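Beta-lactamase/D-alanine Carboxypeptidase (Yersinia pestis, PDB 3RJU) probably acts as a serine hydrolase of the beta-lactamase and penicillin-binding protein family, cleaving beta-lactams or D-alanyl-D-alanine peptides. Local coordinates at residues Y312-V325 with M338-V350. Numbering follows the deposited sequence. Where two conformers were deposited one is given.
Sequences YMAMVPEKNIGVFV and MSDGVNQLVAELV
The ring of Tyr312 takes Ser339 CB on one face, 3.6 Å from the ring centroid and almost straight above it, a CH-pi contact made by the methylene carbon of the serine. At the ring edge lie Val342 CB and the amide oxygen of Asn343. Tyr312 OH donates to Asn343 OD1 over 2.7 Å, meeting a lone pair in the carbonyl plane at a C=O...O angle of 112°. The two side chains cross at about a right angle, with the amide plane turned 74° from the ring and its oxygen at the ring edge. The bond gives the hydroxyl of this buried tyrosine an acceptor on the helix.

The rest illustrates how a helix covers a hairpin with branched aliphatic residues. Val342 lies over the pair of strands and touches both: CG1 lies 3.7 Å from Val323 CG1 and also touches Ala314, while CG2 packs against Val325 CG1. Val325 and Met338 meet tip to tip, Val325 CG1 standing 3.7 Å from the selenium; the bend at the end of the selenomethionine brings its CE to Tyr312 CB. One turn on from Val342, Val346 splits its methyls: CG1, anti to the backbone N, meets Val316 CG2 at 3.5 Å, and CG2, anti to the carbonyl carbon, meets Val323 CG2. Near the hairpin turn, Val350 CG1 fits between Val316 CG2 and Ile321 CD1. There a water donates to Val350 O at 2.9 Å and accepts a weak bond from Lys319 NZ.

Asn320 and Ile321, both facing Val316, form a G1 beta bulge at this turn. Helix 6-20 touches Leu345 and Leu349, while helix 233-241 packs against Met313 and Met315 on the other face of the hairpin. A C-terminal helix lying along the central antiparallel sheet, here nearly parallel to strand 312-316 (20°), is characteristic of the alpha/beta domain of serine beta-lactamases and penicillin-binding proteins.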
loop_
_atom_site.group_PDB
_atom_site.type_symbol
_atom_site.label_atom_id
_atom_site.label_comp_id
_atom_site.label_asym_id
_atom_site.label_seq_id
_atom_site.Cartn_x
_atom_site.Cartn_y
_atom_site.Cartn_z
ATOM N N TYR A 312 -3.221 7.150 2.613
ATOM C CA TYR A 312 -1.969 7.707 2.140
ATOM C C TYR A 312 -0.945 7.586 3.245
ATOM O O TYR A 312 -1.242 7.833 4.428
ATOM C CB TYR A 312 -2.173 9.168 1.744
ATOM C CG TYR A 312 -0.972 9.882 1.153
ATOM C CD1 TYR A 312 -0.324 9.386 0.007
ATOM C CD2 TYR A 312 -0.491 11.069 1.725
ATOM C CE1 TYR A 312 0.760 10.057 -0.547
ATOM C CE2 TYR A 312 0.595 11.746 1.171
ATOM C CZ TYR A 312 1.220 11.231 0.043
ATOM O OH TYR A 312 2.307 11.885 -0.518
HETATM N N MSE A 313 0.270 7.210 2.867
HETATM C CA MSE A 313 1.375 7.202 3.806
HETATM C C MSE A 313 2.508 7.997 3.179
HETATM O O MSE A 313 2.841 7.777 2.010
HETATM C CB MSE A 313 1.853 5.772 4.091
HETATM C CG MSE A 313 2.984 5.729 5.112
HETATM SE SE MSE A 313 3.493 3.932 5.618
HETATM C CE MSE A 313 1.803 3.344 6.377
ATOM N N ALA A 314 3.070 8.940 3.933
ATOM C CA ALA A 314 4.154 9.771 3.423
ATOM C C ALA A 314 5.215 9.825 4.496
ATOM O O ALA A 314 4.907 10.063 5.668
ATOM C CB ALA A 314 3.645 11.188 3.110
HETATM N N MSE A 315 6.473 9.641 4.131
HETATM C CA MSE A 315 7.479 9.731 5.164
HETATM C C MSE A 315 8.794 10.256 4.652
HETATM O O MSE A 315 9.087 10.205 3.450
HETATM C CB MSE A 315 7.685 8.384 5.848
HETATM C CG MSE A 315 8.252 7.318 4.942
HETATM SE SE MSE A 315 8.863 5.752 5.930
HETATM C CE MSE A 315 7.145 5.042 6.533
ATOM N N VAL A 316 9.581 10.752 5.597
ATOM C CA VAL A 316 10.903 11.270 5.325
ATOM C C VAL A 316 11.805 10.482 6.271
ATOM O O VAL A 316 12.041 10.890 7.405
ATOM C CB VAL A 316 10.988 12.797 5.599
ATOM C CG1 VAL A 316 12.388 13.324 5.276
ATOM C CG2 VAL A 316 9.945 13.532 4.781
ATOM N N PRO A 317 12.250 9.302 5.827
ATOM C CA PRO A 317 12.885 8.371 6.759
ATOM C C PRO A 317 14.128 8.938 7.438
ATOM O O PRO A 317 14.381 8.638 8.593
ATOM C CB PRO A 317 13.246 7.167 5.871
ATOM C CG PRO A 317 12.289 7.247 4.736
ATOM C CD PRO A 317 12.051 8.703 4.489
ATOM N N GLU A 318 14.877 9.763 6.719
ATOM C CA GLU A 318 16.109 10.309 7.262
ATOM C C GLU A 318 15.832 11.213 8.461
ATOM O O GLU A 318 16.706 11.399 9.311
ATOM C CB GLU A 318 16.896 11.052 6.177
ATOM C CG GLU A 318 16.135 12.190 5.537
ATOM C CD GLU A 318 15.452 11.823 4.220
ATOM O OE1 GLU A 318 14.798 10.746 4.096
ATOM O OE2 GLU A 318 15.576 12.650 3.299
ATOM N N LYS A 319 14.614 11.755 8.526
ATOM C CA LYS A 319 14.215 12.651 9.618
ATOM C C LYS A 319 13.278 11.951 10.602
ATOM O O LYS A 319 12.737 12.602 11.506
ATOM C CB LYS A 319 13.509 13.915 9.099
ATOM C CG LYS A 319 14.300 14.787 8.150
ATOM C CD LYS A 319 15.514 15.390 8.771
ATOM C CE LYS A 319 16.241 16.255 7.743
ATOM N NZ LYS A 319 15.316 17.314 7.260
ATOM N N ASN A 320 13.082 10.640 10.433
ATOM C CA ASN A 320 12.257 9.855 11.357
ATOM C C ASN A 320 10.835 10.372 11.454
ATOM O O ASN A 320 10.252 10.386 12.550
ATOM C CB ASN A 320 12.884 9.839 12.749
ATOM C CG ASN A 320 14.281 9.279 12.726
ATOM O OD1 ASN A 320 14.559 8.293 12.026
ATOM N ND2 ASN A 320 15.174 9.920 13.455
ATOM N N ILE A 321 10.291 10.799 10.317
ATOM C CA ILE A 321 8.954 11.366 10.271
ATOM C C ILE A 321 8.108 10.553 9.317
ATOM O O ILE A 321 8.527 10.270 8.187
ATOM C CB ILE A 321 9.005 12.839 9.823
ATOM C CG1 ILE A 321 9.567 13.692 10.967
ATOM C CG2 ILE A 321 7.596 13.348 9.362
ATOM C CD1 ILE A 321 10.023 15.092 10.545
ATOM N N GLY A 322 6.922 10.160 9.773
ATOM C CA GLY A 322 5.984 9.459 8.920
ATOM C C GLY A 322 4.564 9.853 9.266
ATOM O O GLY A 322 4.248 10.042 10.440
ATOM N N VAL A 323 3.712 9.961 8.248
ATOM C CA VAL A 323 2.305 10.249 8.437
ATOM C C VAL A 323 1.475 9.237 7.675
ATOM O O VAL A 323 1.726 8.971 6.503
ATOM C CB VAL A 323 1.955 11.651 7.949
ATOM C CG1 VAL A 323 0.470 11.882 8.123
ATOM C CG2 VAL A 323 2.765 12.685 8.753
ATOM N N PHE A 324 0.501 8.652 8.359
ATOM C CA PHE A 324 -0.476 7.780 7.727
ATOM C C PHE A 324 -1.862 8.382 7.940
ATOM O O PHE A 324 -2.208 8.794 9.061
ATOM C CB PHE A 324 -0.458 6.395 8.377
ATOM C CG PHE A 324 -1.577 5.497 7.914
ATOM C CD1 PHE A 324 -1.586 4.997 6.609
ATOM C CD2 PHE A 324 -2.610 5.141 8.771
ATOM C CE1 PHE A 324 -2.611 4.169 6.165
ATOM C CE2 PHE A 324 -3.638 4.317 8.332
ATOM C CZ PHE A 324 -3.632 3.823 7.026
ATOM N N VAL A 325 -2.672 8.403 6.888
ATOM C CA VAL A 325 -4.021 8.914 7.027
ATOM C C VAL A 325 -4.997 7.978 6.339
ATOM O O VAL A 325 -4.683 7.362 5.321
ATOM C CB VAL A 325 -4.167 10.368 6.452
ATOM C CG1 VAL A 325 -3.867 10.385 4.962
ATOM C CG2 VAL A 325 -5.552 10.916 6.736
HETATM N N MSE A 338 -6.724 15.242 0.343
HETATM C CA MSE A 338 -6.211 14.631 1.542
HETATM C C MSE A 338 -4.682 14.536 1.457
HETATM O O MSE A 338 -3.982 15.008 2.349
HETATM C CB MSE A 338 -6.823 13.245 1.725
HETATM C CG MSE A 338 -6.295 12.493 2.942
HETATM SE SE MSE A 338 -6.987 10.674 3.028
HETATM C CE MSE A 338 -5.861 9.895 1.639
ATOM N N SER A 339 -4.155 13.961 0.373
ATOM C CA SER A 339 -2.713 13.757 0.283
ATOM C C SER A 339 -1.893 15.056 0.209
ATOM O O SER A 339 -0.819 15.130 0.795
ATOM C CB SER A 339 -2.359 12.802 -0.860
ATOM O OG SER A 339 -2.718 13.343 -2.120
ATOM N N ASP A 340 -2.399 16.083 -0.475
ATOM C CA ASP A 340 -1.692 17.369 -0.502
ATOM C C ASP A 340 -1.549 17.931 0.920
ATOM O O ASP A 340 -0.497 18.468 1.285
ATOM C CB ASP A 340 -2.416 18.405 -1.359
ATOM C CG ASP A 340 -2.229 18.198 -2.864
ATOM O OD1 ASP A 340 -1.352 17.401 -3.311
ATOM O OD2 ASP A 340 -2.969 18.879 -3.613
ATOM N N GLY A 341 -2.607 17.816 1.724
ATOM C CA GLY A 341 -2.559 18.289 3.098
ATOM C C GLY A 341 -1.533 17.536 3.929
ATOM O O GLY A 341 -0.800 18.129 4.723
ATOM N N VAL A 342 -1.480 16.216 3.756
ATOM C CA VAL A 342 -0.456 15.423 4.432
ATOM C C VAL A 342 0.957 15.858 4.023
ATOM O O VAL A 342 1.836 16.001 4.872
ATOM C CB VAL A 342 -0.667 13.907 4.202
ATOM C CG1 VAL A 342 0.577 13.111 4.591
ATOM C CG2 VAL A 342 -1.915 13.417 4.959
ATOM N N ASN A 343 1.176 16.089 2.733
ATOM C CA ASN A 343 2.502 16.490 2.278
ATOM C C ASN A 343 2.914 17.828 2.880
ATOM O O ASN A 343 4.064 18.018 3.275
ATOM C CB ASN A 343 2.579 16.526 0.747
ATOM C CG ASN A 343 2.473 15.141 0.130
ATOM O OD1 ASN A 343 2.871 14.139 0.760
ATOM N ND2 ASN A 343 1.927 15.067 -1.099
ATOM N N GLN A 344 1.961 18.748 2.970
ATOM C CA GLN A 344 2.246 20.030 3.595
ATOM C C GLN A 344 2.509 19.898 5.090
ATOM O O GLN A 344 3.363 20.601 5.635
ATOM C CB GLN A 344 1.122 21.018 3.312
ATOM C CG GLN A 344 1.072 21.386 1.853
ATOM C CD GLN A 344 -0.143 22.196 1.492
ATOM O OE1 GLN A 344 -0.774 22.814 2.354
ATOM N NE2 GLN A 344 -0.483 22.207 0.207
ATOM N N LEU A 345 1.772 19.010 5.755
ATOM C CA LEU A 345 2.054 18.698 7.154
ATOM C C LEU A 345 3.491 18.173 7.301
ATOM O O LEU A 345 4.244 18.615 8.170
ATOM C CB LEU A 345 1.054 17.672 7.692
ATOM C CG LEU A 345 1.341 17.067 9.081
ATOM C CD1 LEU A 345 1.486 18.136 10.175
ATOM C CD2 LEU A 345 0.244 16.079 9.439
ATOM N N VAL A 346 3.862 17.224 6.444
ATOM C CA VAL A 346 5.207 16.651 6.495
ATOM C C VAL A 346 6.251 17.763 6.292
ATOM O O VAL A 346 7.283 17.801 6.973
ATOM C CB VAL A 346 5.378 15.522 5.450
ATOM C CG1 VAL A 346 6.840 15.142 5.293
ATOM C CG2 VAL A 346 4.561 14.298 5.863
ATOM N N ALA A 347 5.955 18.691 5.391
ATOM C CA ALA A 347 6.879 19.794 5.111
ATOM C C ALA A 347 7.081 20.670 6.354
ATOM O O ALA A 347 8.196 21.137 6.623
ATOM C CB ALA A 347 6.379 20.641 3.943
ATOM N N GLU A 348 6.010 20.892 7.117
ATOM C CA GLU A 348 6.151 21.663 8.347
ATOM C C GLU A 348 6.915 20.860 9.414
ATOM O O GLU A 348 7.744 21.411 10.139
ATOM C CB GLU A 348 4.787 22.127 8.869
ATOM C CG GLU A 348 4.884 23.089 10.086
ATOM C CD GLU A 348 5.592 24.410 9.773
ATOM O OE1 GLU A 348 5.540 24.858 8.608
ATOM O OE2 GLU A 348 6.196 25.003 10.707
ATOM N N LEU A 349 6.648 19.555 9.494
ATOM C CA LEU A 349 7.306 18.721 10.487
ATOM C C LEU A 349 8.816 18.621 10.279
ATOM O O LEU A 349 9.561 18.502 11.252
ATOM C CB LEU A 349 6.673 17.328 10.568
ATOM C CG LEU A 349 5.250 17.233 11.112
ATOM C CD1 LEU A 349 4.676 15.851 10.821
ATOM C CD2 LEU A 349 5.170 17.548 12.618
ATOM N N VAL A 350 9.281 18.672 9.033
ATOM C CA VAL A 350 10.724 18.517 8.818
ATOM C C VAL A 350 11.556 19.761 9.144
ATOM O O VAL A 350 12.779 19.674 9.217
ATOM C CB VAL A 350 11.080 18.034 7.375
ATOM C CG1 VAL A 350 10.471 16.648 7.081
ATOM C CG2 VAL A 350 10.687 19.076 6.344
HETATM O O HOH W 1 14.564 20.541 7.125
#